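Local coordinates for protein cytidine deaminase (Burkholderia pseudomallei, PDB 3DMO) that probably catalyses the zinc-dependent hydrolytic deamination of cytidine and 2'-deoxycytidine to uridine and 2'-deoxyuridine, salvaging pyrimidines for UMP synthesis, at residues A[9-22]-A[34-47]. Sequence-based numbering, arbitrary orientation.
Sequences MTHHALIEAAKAAR and VGAALVTNDGKVFH
Ala-17, Ala-18 and Ala-21 lay helix 11-22 on the hairpin 34-47 of the mixed sheet of the cytidine deaminase fold, on the face opposite helix 62-72, which carries the predicted proton donor Glu-63. Small residues let the axes of helix 11-22 and strand 34-40 approach to 5.6 Å. At Gly-35 the backbones come close: its CA approaches Ala-18 O to 3.4 Å in a CA-H...O contact, and there is room here for no side chain, which suits glycine.

Apolar contacts continue toward the helix start. Ala-37 CB lies 3.7 Å from Ala-17 CB, and Leu-14 reaches across with CD2 to Ala-37 CB and Val-39 CB, its longer branched chain spanning the gap as the helix diverges. Met-9, bent at chi2 and chi3 (74° and 48°), swings its flexible thioether over so that CE meets Val-45 CG2 at 3.5 Å.

At the other end, Arg-22 rests its aliphatic CB against Gly-35 N while NE hydrogen-bonds to Lys-33 O. The ring of His-47 lies with one face against the last turns of the helix; this face receives Ala-21 CB in a CH-pi contact, 4.0 Å from the ring centroid, and over the same face sits Ala-17 O, 3.3 Å from His-47 CE1.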
loop_
_atom_site.group_PDB
_atom_site.type_symbol
_atom_site.label_atom_id
_atom_site.label_comp_id
_atom_site.label_asym_id
_atom_site.label_seq_id
_atom_site.Cartn_x
_atom_site.Cartn_y
_atom_site.Cartn_z
ATOM N N MET A 9 -31.437 7.957 -7.603
ATOM C CA MET A 9 -30.662 7.654 -6.405
ATOM C C MET A 9 -30.478 8.924 -5.575
ATOM O O MET A 9 -29.727 9.824 -5.960
ATOM C CB MET A 9 -29.307 7.055 -6.797
ATOM C CG MET A 9 -28.388 6.686 -5.641
ATOM S SD MET A 9 -28.877 5.204 -4.732
ATOM C CE MET A 9 -29.189 4.051 -6.059
ATOM N N THR A 10 -31.171 8.997 -4.441
ATOM C CA THR A 10 -31.017 10.131 -3.528
ATOM C C THR A 10 -29.747 9.962 -2.685
ATOM O O THR A 10 -29.196 8.860 -2.597
ATOM C CB THR A 10 -32.239 10.280 -2.594
ATOM O OG1 THR A 10 -32.344 9.129 -1.751
ATOM C CG2 THR A 10 -33.521 10.428 -3.400
ATOM N N HIS A 11 -29.279 11.053 -2.075
ATOM C CA HIS A 11 -28.180 10.963 -1.113
ATOM C C HIS A 11 -28.559 10.043 0.040
ATOM O O HIS A 11 -27.732 9.247 0.500
ATOM C CB HIS A 11 -27.781 12.336 -0.574
ATOM C CG HIS A 11 -27.040 13.185 -1.557
ATOM N ND1 HIS A 11 -26.522 12.687 -2.735
ATOM C CD2 HIS A 11 -26.696 14.493 -1.518
ATOM C CE1 HIS A 11 -25.914 13.660 -3.390
ATOM N NE2 HIS A 11 -25.999 14.763 -2.670
ATOM N N HIS A 12 -29.813 10.142 0.487
ATOM C CA HIS A 12 -30.321 9.296 1.565
ATOM C C HIS A 12 -30.251 7.809 1.227
ATOM O O HIS A 12 -29.828 7.001 2.057
ATOM C CB HIS A 12 -31.755 9.674 1.948
ATOM C CG HIS A 12 -32.322 8.823 3.041
ATOM N ND1 HIS A 12 -33.166 7.760 2.796
ATOM C CD2 HIS A 12 -32.142 8.858 4.384
ATOM C CE1 HIS A 12 -33.495 7.188 3.941
ATOM N NE2 HIS A 12 -32.886 7.833 4.920
ATOM N N ALA A 13 -30.673 7.458 0.013
ATOM C CA ALA A 13 -30.638 6.080 -0.461
ATOM C C ALA A 13 -29.204 5.554 -0.572
ATOM O O ALA A 13 -28.944 4.401 -0.221
ATOM C CB ALA A 13 -31.344 5.963 -1.797
ATOM N N LEU A 14 -28.292 6.395 -1.062
ATOM C CA LEU A 14 -26.878 6.011 -1.212
ATOM C C LEU A 14 -26.223 5.800 0.163
ATOM O O LEU A 14 -25.418 4.883 0.343
ATOM C CB LEU A 14 -26.098 7.070 -1.999
ATOM C CG LEU A 14 -25.242 6.715 -3.226
ATOM C CD1 LEU A 14 -23.981 7.569 -3.279
ATOM C CD2 LEU A 14 -24.893 5.232 -3.392
ATOM N N ILE A 15 -26.578 6.645 1.126
ATOM C CA ILE A 15 -26.075 6.506 2.498
ATOM C C ILE A 15 -26.573 5.203 3.123
ATOM O O ILE A 15 -25.809 4.483 3.775
ATOM C CB ILE A 15 -26.454 7.724 3.371
ATOM C CG1 ILE A 15 -25.562 8.924 3.018
ATOM C CG2 ILE A 15 -26.345 7.386 4.866
ATOM C CD1 ILE A 15 -26.128 10.291 3.456
ATOM N N GLU A 16 -27.849 4.887 2.914
ATOM C CA GLU A 16 -28.407 3.631 3.420
ATOM C C GLU A 16 -27.689 2.407 2.844
ATOM O O GLU A 16 -27.486 1.414 3.541
ATOM C CB GLU A 16 -29.926 3.543 3.182
ATOM C CG GLU A 16 -30.770 4.419 4.131
ATOM C CD GLU A 16 -30.432 4.208 5.619
ATOM O OE1 GLU A 16 -30.498 3.048 6.097
ATOM O OE2 GLU A 16 -30.094 5.203 6.308
ATOM N N ALA A 17 -27.296 2.486 1.575
ATOM C CA ALA A 17 -26.521 1.413 0.945
ATOM C C ALA A 17 -25.097 1.320 1.527
ATOM O O ALA A 17 -24.578 0.225 1.732
ATOM C CB ALA A 17 -26.497 1.590 -0.573
ATOM N N ALA A 18 -24.487 2.469 1.814
ATOM C CA ALA A 18 -23.159 2.507 2.438
ATOM C C ALA A 18 -23.182 1.888 3.842
ATOM O O ALA A 18 -22.255 1.179 4.231
ATOM C CB ALA A 18 -22.631 3.930 2.481
ATOM N N LYS A 19 -24.249 2.146 4.591
ATOM C CA LYS A 19 -24.413 1.542 5.922
ATOM C C LYS A 19 -24.622 0.028 5.837
ATOM O O LYS A 19 -24.114 -0.715 6.671
ATOM C CB LYS A 19 -25.563 2.208 6.687
ATOM C CG LYS A 19 -25.306 3.649 7.052
ATOM C CD LYS A 19 -26.487 4.275 7.804
ATOM C CE LYS A 19 -26.096 5.654 8.308
ATOM N NZ LYS A 19 -27.187 6.316 9.071
ATOM N N ALA A 20 -25.363 -0.432 4.827
ATOM C CA ALA A 20 -25.528 -1.865 4.602
ATOM C C ALA A 20 -24.197 -2.525 4.229
ATOM O O ALA A 20 -23.910 -3.631 4.689
ATOM C CB ALA A 20 -26.601 -2.142 3.535
ATOM N N ALA A 21 -23.398 -1.833 3.407
ATOM C CA ALA A 21 -22.042 -2.265 3.032
ATOM C C ALA A 21 -21.147 -2.414 4.263
ATOM O O ALA A 21 -20.462 -3.425 4.425
ATOM C CB ALA A 21 -21.429 -1.277 2.049
ATOM N N ARG A 22 -21.193 -1.404 5.133
ATOM C CA ARG A 22 -20.399 -1.347 6.360
ATOM C C ARG A 22 -20.576 -2.585 7.227
ATOM O O ARG A 22 -19.620 -3.044 7.841
ATOM C CB ARG A 22 -20.738 -0.075 7.154
ATOM C CG ARG A 22 -20.012 0.057 8.485
ATOM C CD ARG A 22 -20.264 1.414 9.138
ATOM N NE ARG A 22 -19.766 1.441 10.515
ATOM C CZ ARG A 22 -20.455 1.033 11.581
ATOM N NH1 ARG A 22 -21.691 0.574 11.448
ATOM N NH2 ARG A 22 -19.906 1.086 12.790
ATOM N N VAL A 34 -16.047 0.369 8.235
ATOM C CA VAL A 34 -16.369 1.440 7.303
ATOM C C VAL A 34 -17.137 0.834 6.130
ATOM O O VAL A 34 -16.862 -0.293 5.713
ATOM C CB VAL A 34 -15.099 2.178 6.783
ATOM C CG1 VAL A 34 -15.471 3.379 5.900
ATOM C CG2 VAL A 34 -14.218 2.659 7.928
ATOM N N GLY A 35 -18.115 1.576 5.618
ATOM C CA GLY A 35 -18.834 1.161 4.421
ATOM C C GLY A 35 -18.836 2.245 3.367
ATOM O O GLY A 35 -18.740 3.435 3.669
ATOM N N ALA A 36 -18.952 1.820 2.114
ATOM C CA ALA A 36 -19.076 2.742 0.999
ATOM C C ALA A 36 -20.054 2.182 -0.000
ATOM O O ALA A 36 -20.231 0.968 -0.102
ATOM C CB ALA A 36 -17.718 2.986 0.338
ATOM N N ALA A 37 -20.716 3.074 -0.720
ATOM C CA ALA A 37 -21.593 2.661 -1.803
ATOM C C ALA A 37 -21.388 3.584 -2.982
ATOM O O ALA A 37 -21.465 4.803 -2.851
ATOM C CB ALA A 37 -23.040 2.666 -1.362
ATOM N N LEU A 38 -21.135 2.971 -4.130
ATOM C CA LEU A 38 -20.764 3.668 -5.352
ATOM C C LEU A 38 -21.880 3.460 -6.361
ATOM O O LEU A 38 -22.325 2.320 -6.560
ATOM C CB LEU A 38 -19.470 3.042 -5.879
ATOM C CG LEU A 38 -18.801 3.502 -7.162
ATOM C CD1 LEU A 38 -18.299 4.938 -7.036
ATOM C CD2 LEU A 38 -17.655 2.546 -7.457
ATOM N N VAL A 39 -22.349 4.540 -6.983
ATOM C CA VAL A 39 -23.392 4.411 -7.997
ATOM C C VAL A 39 -22.825 4.838 -9.338
ATOM O O VAL A 39 -22.192 5.879 -9.435
ATOM C CB VAL A 39 -24.712 5.178 -7.636
ATOM C CG1 VAL A 39 -24.483 6.689 -7.490
ATOM C CG2 VAL A 39 -25.812 4.864 -8.669
ATOM N N THR A 40 -23.042 4.013 -10.354
ATOM C CA THR A 40 -22.430 4.220 -11.660
ATOM C C THR A 40 -23.297 5.078 -12.578
ATOM O O THR A 40 -24.433 5.418 -12.244
ATOM C CB THR A 40 -22.166 2.873 -12.360
ATOM O OG1 THR A 40 -23.419 2.254 -12.676
ATOM C CG2 THR A 40 -21.370 1.935 -11.459
ATOM N N ASN A 41 -22.750 5.397 -13.744
ATOM C CA ASN A 41 -23.470 6.115 -14.792
ATOM C C ASN A 41 -24.820 5.494 -15.201
ATOM O O ASN A 41 -25.755 6.227 -15.534
ATOM C CB ASN A 41 -22.553 6.381 -16.006
ATOM C CG ASN A 41 -21.908 5.114 -16.583
ATOM O OD1 ASN A 41 -22.125 4.002 -16.111
ATOM N ND2 ASN A 41 -21.104 5.298 -17.632
ATOM N N ASP A 42 -24.929 4.165 -15.161
ATOM C CA ASP A 42 -26.178 3.489 -15.504
ATOM C C ASP A 42 -26.994 3.066 -14.277
ATOM O O ASP A 42 -27.928 2.263 -14.378
ATOM C CB ASP A 42 -25.930 2.323 -16.480
ATOM C CG ASP A 42 -25.097 1.198 -15.883
ATOM O OD1 ASP A 42 -24.921 0.173 -16.586
ATOM O OD2 ASP A 42 -24.620 1.308 -14.734
ATOM N N GLY A 43 -26.632 3.606 -13.113
ATOM C CA GLY A 43 -27.425 3.438 -11.893
ATOM C C GLY A 43 -27.165 2.206 -11.045
ATOM O O GLY A 43 -27.880 1.968 -10.065
ATOM N N LYS A 44 -26.158 1.417 -11.415
ATOM C CA LYS A 44 -25.769 0.240 -10.644
ATOM C C LYS A 44 -25.015 0.662 -9.384
ATOM O O LYS A 44 -24.216 1.599 -9.413
ATOM C CB LYS A 44 -24.904 -0.685 -11.490
ATOM C CG LYS A 44 -24.798 -2.101 -10.964
ATOM C CD LYS A 44 -24.384 -3.043 -12.089
ATOM C CE LYS A 44 -24.755 -4.492 -11.782
ATOM N NZ LYS A 44 -23.924 -5.061 -10.683
ATOM N N VAL A 45 -25.281 -0.037 -8.288
ATOM C CA VAL A 45 -24.681 0.274 -6.994
ATOM C C VAL A 45 -23.694 -0.819 -6.588
ATOM O O VAL A 45 -23.991 -2.008 -6.709
ATOM C CB VAL A 45 -25.765 0.485 -5.910
ATOM C CG1 VAL A 45 -25.140 0.682 -4.529
ATOM C CG2 VAL A 45 -26.618 1.682 -6.266
ATOM N N PHE A 46 -22.508 -0.401 -6.149
ATOM C CA PHE A 46 -21.499 -1.324 -5.644
ATOM C C PHE A 46 -21.183 -1.021 -4.183
ATOM O O PHE A 46 -20.902 0.129 -3.837
ATOM C CB PHE A 46 -20.222 -1.240 -6.492
ATOM C CG PHE A 46 -20.383 -1.820 -7.866
ATOM C CD1 PHE A 46 -20.067 -3.158 -8.111
ATOM C CD2 PHE A 46 -20.881 -1.047 -8.906
ATOM C CE1 PHE A 46 -20.229 -3.709 -9.381
ATOM C CE2 PHE A 46 -21.046 -1.592 -10.173
ATOM C CZ PHE A 46 -20.714 -2.927 -10.404
ATOM N N HIS A 47 -21.246 -2.058 -3.346
ATOM C CA HIS A 47 -20.869 -1.972 -1.936
ATOM C C HIS A 47 -19.358 -2.123 -1.788
ATOM O O HIS A 47 -18.726 -2.901 -2.504
ATOM C CB HIS A 47 -21.511 -3.106 -1.138
ATOM C CG HIS A 47 -22.958 -2.900 -0.828
ATOM N ND1 HIS A 47 -23.664 -1.792 -1.245
ATOM C CD2 HIS A 47 -23.840 -3.681 -0.162
ATOM C CE1 HIS A 47 -24.918 -1.894 -0.837
ATOM N NE2 HIS A 47 -25.050 -3.031 -0.180
#